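PDB 4RK0: LacI family sugar-binding transcriptional regulator from Enterococcus faecalis V583, which binds ribose in the cleft of its sugar-binding domain and probably regulates transcription as a DNA-binding repressor of the LacI family. Local coordinates for residues F101-L115 against K253-I265. Residues are numbered along the deposited sequence; the frame is centred on the assembly and turned at random.
Sequences FSDAVLTDDYRGGQL and KDWEEQTLPVQLI
The carboxylate of Asp103 is gripped on both oxygens where strands 103-107 and 257-260 begin to pair. Its OD1 accepts the backbone N of Glu256 at 2.9 Å, nearly along the C-O axis, while OD2 takes a water and a salt bridge from Arg247. CG anti to its own carbonyl carbon (chi1 -70°) brings the carboxylate to Glu256 N; aspartate suits the place as a short acid with two acceptors, one for each side. The parallel ladder follows: Ala104 N donates to Glu256 O, Gln258 N to Ala104 O, Leu106 N to Gln258 O and Leu260 N to Leu106 O, the last two at 2.8 Å. Before the ladder, the indole of Trp255 lies against the backbone of 101-102, CE3 coming 3.3 Å from Ser102 CA and one face meeting Phe101 O. The poorly ordered Phe101 ring makes an offset edge-to-face pair, its edge toward the Trp255 face, planes at 67°.

Beyond the ladder, Asp108 is the N-cap of helix 109-122, its OD1 accepting Arg111 N at 3.1 Å from above the carboxylate plane. Val262 CG2 reaches the helix 3.6 Å from Gly112 CA; glycine leaves room for this branch. Leu115 CD1 lies 3.8 Å from Leu264 N.

Thr107 OG1 hydrogen-bonds with Gln231 OE1, in the ribose pocket. A parallel strand running straight into its N-capped helix suits the alpha/beta fold of periplasmic-binding-protein-like domains. Strand 103-107 lies between strands 90-93 and 257-265, parallel to both, in the mixed sheet; Val105 packs on helix 233-249, Leu115 and Val262 meet Ile229 of strand 228-230, and Asp109 salt-bridges Arg143 of helix 138-150.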
loop_
_atom_site.group_PDB
_atom_site.type_symbol
_atom_site.label_atom_id
_atom_site.label_comp_id
_atom_site.label_asym_id
_atom_site.label_seq_id
_atom_site.Cartn_x
_atom_site.Cartn_y
_atom_site.Cartn_z
ATOM N N PHE A 101 26.938 16.066 -1.926
ATOM C CA PHE A 101 27.785 15.478 -2.977
ATOM C C PHE A 101 27.120 14.226 -3.555
ATOM O O PHE A 101 27.699 13.149 -3.640
ATOM C CB PHE A 101 29.183 15.198 -2.433
ATOM C CG PHE A 101 30.019 16.442 -2.297
ATOM C CD1 PHE A 101 29.826 17.313 -1.228
ATOM C CD2 PHE A 101 30.972 16.766 -3.261
ATOM C CE1 PHE A 101 30.580 18.468 -1.109
ATOM C CE2 PHE A 101 31.731 17.921 -3.146
ATOM C CZ PHE A 101 31.534 18.772 -2.069
ATOM N N SER A 102 25.858 14.385 -3.907
ATOM C CA SER A 102 25.134 13.344 -4.569
ATOM C C SER A 102 23.935 13.972 -5.244
ATOM O O SER A 102 23.612 15.150 -5.054
ATOM C CB SER A 102 24.687 12.250 -3.597
ATOM O OG SER A 102 23.666 12.713 -2.744
ATOM N N ASP A 103 23.296 13.148 -6.046
ATOM C CA ASP A 103 22.009 13.478 -6.546
ATOM C C ASP A 103 20.992 13.342 -5.411
ATOM O O ASP A 103 21.177 12.532 -4.500
ATOM C CB ASP A 103 21.631 12.505 -7.679
ATOM C CG ASP A 103 22.455 12.726 -8.930
ATOM O OD1 ASP A 103 23.030 13.815 -9.077
ATOM O OD2 ASP A 103 22.513 11.808 -9.768
ATOM N N ALA A 104 19.930 14.129 -5.501
ATOM C CA ALA A 104 18.798 14.084 -4.556
ATOM C C ALA A 104 17.546 14.713 -5.157
ATOM O O ALA A 104 17.608 15.702 -5.891
ATOM C CB ALA A 104 19.150 14.800 -3.255
ATOM N N VAL A 105 16.390 14.155 -4.837
ATOM C CA VAL A 105 15.130 14.810 -5.225
ATOM C C VAL A 105 14.294 15.008 -3.972
ATOM O O VAL A 105 13.910 14.028 -3.354
ATOM C CB VAL A 105 14.334 13.955 -6.206
ATOM C CG1 VAL A 105 13.193 14.799 -6.775
ATOM C CG2 VAL A 105 15.247 13.446 -7.313
ATOM N N LEU A 106 14.050 16.260 -3.600
ATOM C CA LEU A 106 13.281 16.592 -2.423
ATOM C C LEU A 106 11.884 17.031 -2.828
ATOM O O LEU A 106 11.622 17.305 -4.005
ATOM C CB LEU A 106 13.962 17.727 -1.671
ATOM C CG LEU A 106 15.280 17.316 -0.969
ATOM C CD1 LEU A 106 16.427 17.179 -1.956
ATOM C CD2 LEU A 106 15.608 18.294 0.146
ATOM N N THR A 107 10.971 17.085 -1.865
ATOM C CA THR A 107 9.774 17.838 -2.056
ATOM C C THR A 107 9.795 18.933 -1.012
ATOM O O THR A 107 10.580 18.883 -0.042
ATOM C CB THR A 107 8.500 16.985 -1.968
ATOM O OG1 THR A 107 8.325 16.546 -0.623
ATOM C CG2 THR A 107 8.587 15.794 -2.876
ATOM N N ASP A 108 8.947 19.932 -1.197
ATOM C CA ASP A 108 9.079 21.130 -0.413
ATOM C C ASP A 108 8.374 21.063 0.945
ATOM O O ASP A 108 7.355 21.692 1.145
ATOM C CB ASP A 108 8.590 22.335 -1.208
ATOM C CG ASP A 108 9.119 23.654 -0.641
ATOM O OD1 ASP A 108 9.536 23.732 0.556
ATOM O OD2 ASP A 108 9.106 24.626 -1.411
ATOM N N ASP A 109 8.977 20.337 1.879
ATOM C CA ASP A 109 8.380 20.073 3.190
ATOM C C ASP A 109 8.134 21.335 3.982
ATOM O O ASP A 109 7.123 21.492 4.669
ATOM C CB ASP A 109 9.283 19.118 3.991
ATOM C CG ASP A 109 9.390 17.753 3.345
ATOM O OD1 ASP A 109 8.412 16.976 3.395
ATOM O OD2 ASP A 109 10.431 17.471 2.757
ATOM N N TYR A 110 9.088 22.254 3.895
ATOM C CA TYR A 110 8.966 23.506 4.587
ATOM C C TYR A 110 7.763 24.302 4.143
ATOM O O TYR A 110 7.008 24.815 4.957
ATOM C CB TYR A 110 10.252 24.319 4.342
ATOM C CG TYR A 110 10.355 25.575 5.183
ATOM C CD1 TYR A 110 10.894 25.531 6.468
ATOM C CD2 TYR A 110 9.983 26.805 4.680
ATOM C CE1 TYR A 110 11.043 26.695 7.238
ATOM C CE2 TYR A 110 10.109 27.965 5.442
ATOM C CZ TYR A 110 10.636 27.902 6.719
ATOM O OH TYR A 110 10.763 29.048 7.476
ATOM N N ARG A 111 7.607 24.443 2.838
ATOM C CA ARG A 111 6.450 25.180 2.322
ATOM C C ARG A 111 5.139 24.428 2.645
ATOM O O ARG A 111 4.150 25.043 2.952
ATOM C CB ARG A 111 6.600 25.403 0.812
ATOM C CG ARG A 111 5.459 26.115 0.096
ATOM C CD ARG A 111 5.165 27.500 0.667
ATOM N NE ARG A 111 3.984 28.112 0.044
ATOM C CZ ARG A 111 3.364 29.204 0.493
ATOM N NH1 ARG A 111 2.294 29.667 -0.146
ATOM N NH2 ARG A 111 3.801 29.837 1.583
ATOM N N GLY A 112 5.159 23.101 2.604
ATOM C CA GLY A 112 3.942 22.335 2.987
ATOM C C GLY A 112 3.497 22.653 4.413
ATOM O O GLY A 112 2.319 22.795 4.697
ATOM N N GLY A 113 4.462 22.772 5.324
ATOM C CA GLY A 113 4.136 23.097 6.690
ATOM C C GLY A 113 3.553 24.489 6.807
ATOM O O GLY A 113 2.612 24.705 7.579
ATOM N N GLN A 114 4.099 25.425 6.024
ATOM C CA GLN A 114 3.547 26.780 5.937
ATOM C C GLN A 114 2.089 26.785 5.442
ATOM O O GLN A 114 1.262 27.468 5.977
ATOM C CB GLN A 114 4.394 27.623 5.000
ATOM C CG GLN A 114 5.719 28.015 5.599
ATOM C CD GLN A 114 6.441 29.058 4.757
ATOM O OE1 GLN A 114 6.263 29.133 3.545
ATOM N NE2 GLN A 114 7.270 29.863 5.403
ATOM N N LEU A 115 1.788 25.984 4.425
ATOM C CA LEU A 115 0.432 25.958 3.874
ATOM C C LEU A 115 -0.560 25.386 4.861
ATOM O O LEU A 115 -1.686 25.863 4.943
ATOM C CB LEU A 115 0.398 25.085 2.633
ATOM C CG LEU A 115 1.052 25.673 1.401
ATOM C CD1 LEU A 115 1.130 24.646 0.266
ATOM C CD2 LEU A 115 0.337 26.928 0.946
ATOM N N LYS A 253 28.451 12.965 -14.791
ATOM C CA LYS A 253 27.582 14.158 -14.802
ATOM C C LYS A 253 27.484 14.870 -13.467
ATOM O O LYS A 253 27.767 14.277 -12.417
ATOM C CB LYS A 253 26.202 13.815 -15.385
ATOM C CG LYS A 253 25.327 12.875 -14.576
ATOM C CD LYS A 253 24.335 13.629 -13.701
ATOM C CE LYS A 253 23.109 14.161 -14.441
ATOM N NZ LYS A 253 22.419 15.121 -13.541
ATOM N N ASP A 254 27.116 16.159 -13.487
ATOM C CA ASP A 254 27.118 16.937 -12.259
ATOM C C ASP A 254 26.058 16.435 -11.288
ATOM O O ASP A 254 25.027 15.911 -11.697
ATOM C CB ASP A 254 26.868 18.437 -12.468
ATOM C CG ASP A 254 28.085 19.297 -12.102
ATOM O OD1 ASP A 254 29.218 18.765 -12.042
ATOM O OD2 ASP A 254 27.912 20.514 -11.873
ATOM N N TRP A 255 26.330 16.658 -10.005
ATOM C CA TRP A 255 25.405 16.363 -8.926
ATOM C C TRP A 255 24.194 17.265 -9.057
ATOM O O TRP A 255 24.345 18.479 -9.186
ATOM C CB TRP A 255 26.049 16.666 -7.559
ATOM C CG TRP A 255 27.337 15.989 -7.306
ATOM C CD1 TRP A 255 28.549 16.592 -7.060
ATOM C CD2 TRP A 255 27.575 14.583 -7.263
ATOM N NE1 TRP A 255 29.513 15.644 -6.873
ATOM C CE2 TRP A 255 28.949 14.402 -7.014
ATOM C CE3 TRP A 255 26.769 13.455 -7.445
ATOM C CZ2 TRP A 255 29.519 13.150 -6.901
ATOM C CZ3 TRP A 255 27.340 12.208 -7.345
ATOM C CH2 TRP A 255 28.703 12.063 -7.076
ATOM N N GLU A 256 23.001 16.680 -8.987
ATOM C CA GLU A 256 21.781 17.434 -9.203
ATOM C C GLU A 256 20.850 17.239 -8.015
ATOM O O GLU A 256 20.630 16.116 -7.562
ATOM C CB GLU A 256 21.108 16.970 -10.506
ATOM C CG GLU A 256 20.036 17.926 -11.015
ATOM C CD GLU A 256 19.672 17.715 -12.483
ATOM O OE1 GLU A 256 20.165 16.761 -13.138
ATOM O OE2 GLU A 256 18.877 18.530 -12.993
ATOM N N GLU A 257 20.344 18.342 -7.497
ATOM C CA GLU A 257 19.398 18.285 -6.411
ATOM C C GLU A 257 18.190 19.170 -6.727
ATOM O O GLU A 257 18.276 20.397 -6.715
ATOM C CB GLU A 257 20.111 18.615 -5.087
ATOM C CG GLU A 257 19.710 19.889 -4.358
ATOM C CD GLU A 257 20.171 19.882 -2.912
ATOM O OE1 GLU A 257 21.214 19.252 -2.617
ATOM O OE2 GLU A 257 19.479 20.497 -2.072
ATOM N N GLN A 258 17.064 18.526 -7.037
ATOM C CA GLN A 258 15.812 19.228 -7.353
ATOM C C GLN A 258 14.818 19.162 -6.204
ATOM O O GLN A 258 14.775 18.179 -5.494
ATOM C CB GLN A 258 15.114 18.561 -8.525
ATOM C CG GLN A 258 15.971 18.281 -9.736
ATOM C CD GLN A 258 15.121 17.816 -10.898
ATOM O OE1 GLN A 258 13.924 18.117 -10.963
ATOM N NE2 GLN A 258 15.731 17.089 -11.828
ATOM N N THR A 259 14.014 20.200 -6.060
ATOM C CA THR A 259 12.880 20.202 -5.148
ATOM C C THR A 259 11.565 20.312 -5.907
ATOM O O THR A 259 11.350 21.273 -6.632
ATOM C CB THR A 259 13.004 21.376 -4.180
ATOM O OG1 THR A 259 14.230 21.233 -3.477
ATOM C CG2 THR A 259 11.863 21.403 -3.170
ATOM N N LEU A 260 10.674 19.340 -5.719
ATOM C CA LEU A 260 9.339 19.376 -6.315
ATOM C C LEU A 260 8.370 20.090 -5.375
ATOM O O LEU A 260 8.462 19.937 -4.117
ATOM C CB LEU A 260 8.852 17.953 -6.645
ATOM C CG LEU A 260 9.730 17.085 -7.553
ATOM C CD1 LEU A 260 9.027 15.775 -7.868
ATOM C CD2 LEU A 260 10.100 17.779 -8.848
ATOM N N PRO A 261 7.430 20.861 -5.945
ATOM C CA PRO A 261 6.495 21.647 -5.166
ATOM C C PRO A 261 5.355 20.817 -4.545
ATOM O O PRO A 261 5.133 19.691 -4.933
ATOM C CB PRO A 261 5.927 22.620 -6.203
ATOM C CG PRO A 261 5.870 21.787 -7.429
ATOM C CD PRO A 261 7.143 20.977 -7.395
ATOM N N VAL A 262 4.716 21.390 -3.545
ATOM C CA VAL A 262 3.546 20.785 -2.890
ATOM C C VAL A 262 2.386 21.785 -2.930
ATOM O O VAL A 262 2.604 22.977 -3.156
ATOM C CB VAL A 262 3.862 20.363 -1.423
ATOM C CG1 VAL A 262 5.000 19.365 -1.397
ATOM C CG2 VAL A 262 4.151 21.538 -0.513
ATOM N N GLN A 263 1.156 21.326 -2.691
ATOM C CA GLN A 263 0.003 22.247 -2.583
ATOM C C GLN A 263 -1.049 21.727 -1.620
ATOM O O GLN A 263 -1.134 20.501 -1.369
ATOM C CB GLN A 263 -0.627 22.427 -3.953
ATOM C CG GLN A 263 -1.302 21.186 -4.444
ATOM C CD GLN A 263 -1.758 21.328 -5.877
ATOM O OE1 GLN A 263 -2.284 22.367 -6.267
ATOM N NE2 GLN A 263 -1.558 20.284 -6.668
ATOM N N LEU A 264 -1.811 22.656 -1.073
ATOM C CA LEU A 264 -2.953 22.363 -0.217
ATOM C C LEU A 264 -4.111 21.815 -1.039
ATOM O O LEU A 264 -4.439 22.347 -2.094
ATOM C CB LEU A 264 -3.410 23.626 0.471
ATOM C CG LEU A 264 -4.662 23.547 1.322
ATOM C CD1 LEU A 264 -4.448 22.603 2.483
ATOM C CD2 LEU A 264 -5.037 24.947 1.813
ATOM N N ILE A 265 -4.700 20.743 -0.549
ATOM C CA ILE A 265 -5.920 20.158 -1.118
ATOM C C ILE A 265 -6.972 20.286 -0.087
ATOM O O ILE A 265 -6.925 19.585 0.907
ATOM C CB ILE A 265 -5.773 18.666 -1.432
ATOM C CG1 ILE A 265 -4.559 18.414 -2.324
ATOM C CG2 ILE A 265 -7.038 18.152 -2.142
ATOM C CD1 ILE A 265 -4.620 19.066 -3.684
HETATM O O HOH W 1 21.785 12.349 -12.317
#